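Local coordinates for protein Rio2 kinase (Chaetomium thermophilum, PDB 4GYI) that probably phosphorylates serine and threonine residues as an atypical RIO-type kinase, binds ADP and magnesium, and acts on the maturing pre-40S ribosomal subunit, at residues 31-35 with 36-40. Sequence-based numbering, arbitrary orientation.
Sequences EIVPT and PLIEK
The carbonyl oxygen of Pro34, the N-cap residue, takes two backbone N-H groups of the first turn of helix 35-42, in the N-terminal winged-helix domain of Rio2, a helix-turn-helix relative. Leu37 N approaches Pro34 O at 2.8 Å from above the carbonyl plane in an i to i+3 bond, whereas Ile38 N, 3.1 Å from Pro34 O, lies nearly in line with the C=O bond and makes the first i to i+4 bond. Glu39 N continues that pattern, 3.2 Å from Thr35 O in a fairly straight bond (165° at the hydrogen). Pro36, lacking an N-H, suits the first turn, where no such donor is required. Side chains close the corner between strand 33-34 and the helix. Val33 CG1, set anti to its own N (chi1 -171°), meets Ile38 CD1 at a tight 3.5 Å and also touches Leu37 CD2. Beyond this corner Ile38 packs on Val19 and Val23 of helix 14-26, while Val33 pairs through its backbone with Tyr75. Replacing Ile38 by alanine would probably leave Val33 CG1 without its nearest neighbour and weaken the join to helix 14-26. The extended Glu39 side chain runs past the Thr35 carbonyl, its CG 3.4 Å from Thr35 O.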
loop_
_atom_site.group_PDB
_atom_site.type_symbol
_atom_site.label_atom_id
_atom_site.label_comp_id
_atom_site.label_asym_id
_atom_site.label_seq_id
_atom_site.Cartn_x
_atom_site.Cartn_y
_atom_site.Cartn_z
ATOM N N GLU A 31 -13.979 7.680 18.288
ATOM C CA GLU A 31 -13.658 6.265 18.083
ATOM C C GLU A 31 -14.763 5.289 18.514
ATOM O O GLU A 31 -14.987 4.263 17.865
ATOM C CB GLU A 31 -12.351 5.919 18.795
ATOM C CG GLU A 31 -12.043 4.432 18.827
ATOM C CD GLU A 31 -10.654 4.127 18.318
ATOM O OE1 GLU A 31 -10.011 5.053 17.780
ATOM O OE2 GLU A 31 -10.210 2.967 18.458
ATOM N N ILE A 32 -15.429 5.594 19.622
ATOM C CA ILE A 32 -16.563 4.799 20.062
ATOM C C ILE A 32 -17.809 5.449 19.510
ATOM O O ILE A 32 -17.995 6.659 19.646
ATOM C CB ILE A 32 -16.669 4.728 21.593
ATOM C CG1 ILE A 32 -15.438 4.042 22.185
ATOM C CG2 ILE A 32 -17.941 3.990 22.017
ATOM C CD1 ILE A 32 -15.300 4.244 23.687
ATOM N N VAL A 33 -18.651 4.649 18.866
ATOM C CA VAL A 33 -19.891 5.157 18.320
ATOM C C VAL A 33 -21.042 4.604 19.135
ATOM O O VAL A 33 -21.303 3.401 19.086
ATOM C CB VAL A 33 -20.076 4.750 16.856
ATOM C CG1 VAL A 33 -21.270 5.482 16.272
ATOM C CG2 VAL A 33 -18.845 5.079 16.070
ATOM N N PRO A 34 -21.718 5.477 19.907
ATOM C CA PRO A 34 -22.833 5.030 20.752
ATOM C C PRO A 34 -23.917 4.308 19.961
ATOM O O PRO A 34 -24.218 4.679 18.826
ATOM C CB PRO A 34 -23.374 6.330 21.369
ATOM C CG PRO A 34 -22.622 7.453 20.709
ATOM C CD PRO A 34 -21.359 6.882 20.155
ATOM N N THR A 35 -24.471 3.264 20.571
ATOM C CA THR A 35 -25.544 2.474 19.981
ATOM C C THR A 35 -26.661 3.294 19.307
ATOM O O THR A 35 -27.037 2.995 18.172
ATOM C CB THR A 35 -26.143 1.484 21.014
ATOM O OG1 THR A 35 -25.095 0.687 21.583
ATOM C CG2 THR A 35 -27.173 0.585 20.355
ATOM N N PRO A 36 -27.192 4.332 19.989
ATOM C CA PRO A 36 -28.262 5.082 19.313
ATOM C C PRO A 36 -27.776 5.940 18.138
ATOM O O PRO A 36 -28.589 6.350 17.308
ATOM C CB PRO A 36 -28.829 5.973 20.430
ATOM C CG PRO A 36 -28.415 5.303 21.700
ATOM C CD PRO A 36 -27.064 4.735 21.398
ATOM N N LEU A 37 -26.478 6.214 18.063
ATOM C CA LEU A 37 -25.941 6.902 16.892
ATOM C C LEU A 37 -25.763 5.949 15.692
ATOM O O LEU A 37 -25.853 6.375 14.538
ATOM C CB LEU A 37 -24.629 7.609 17.226
ATOM C CG LEU A 37 -23.910 8.270 16.047
ATOM C CD1 LEU A 37 -24.814 9.282 15.363
ATOM C CD2 LEU A 37 -22.613 8.923 16.503
ATOM N N ILE A 38 -25.506 4.670 15.958
ATOM C CA ILE A 38 -25.465 3.681 14.882
ATOM C C ILE A 38 -26.860 3.627 14.287
ATOM O O ILE A 38 -27.034 3.671 13.067
ATOM C CB ILE A 38 -25.166 2.256 15.391
ATOM C CG1 ILE A 38 -24.112 2.261 16.501
ATOM C CG2 ILE A 38 -24.808 1.323 14.221
ATOM C CD1 ILE A 38 -22.712 2.342 16.031
ATOM N N GLU A 39 -27.851 3.535 15.175
ATOM C CA GLU A 39 -29.255 3.439 14.776
ATOM C C GLU A 39 -29.648 4.604 13.881
ATOM O O GLU A 39 -30.239 4.404 12.822
ATOM C CB GLU A 39 -30.177 3.379 15.999
ATOM C CG GLU A 39 -30.016 2.139 16.873
ATOM C CD GLU A 39 -30.938 2.151 18.091
ATOM O OE1 GLU A 39 -30.436 1.972 19.222
ATOM O OE2 GLU A 39 -32.163 2.335 17.921
ATOM N N LYS A 40 -29.298 5.818 14.294
ATOM C CA LYS A 40 -29.667 7.002 13.531
ATOM C C LYS A 40 -29.010 7.013 12.153
ATOM O O LYS A 40 -29.685 7.160 11.142
ATOM C CB LYS A 40 -29.314 8.281 14.300
ATOM C CG LYS A 40 -29.226 9.515 13.415
ATOM C CD LYS A 40 -29.454 10.795 14.206
ATOM C CE LYS A 40 -29.144 12.019 13.358
ATOM N NZ LYS A 40 -29.628 11.851 11.958
#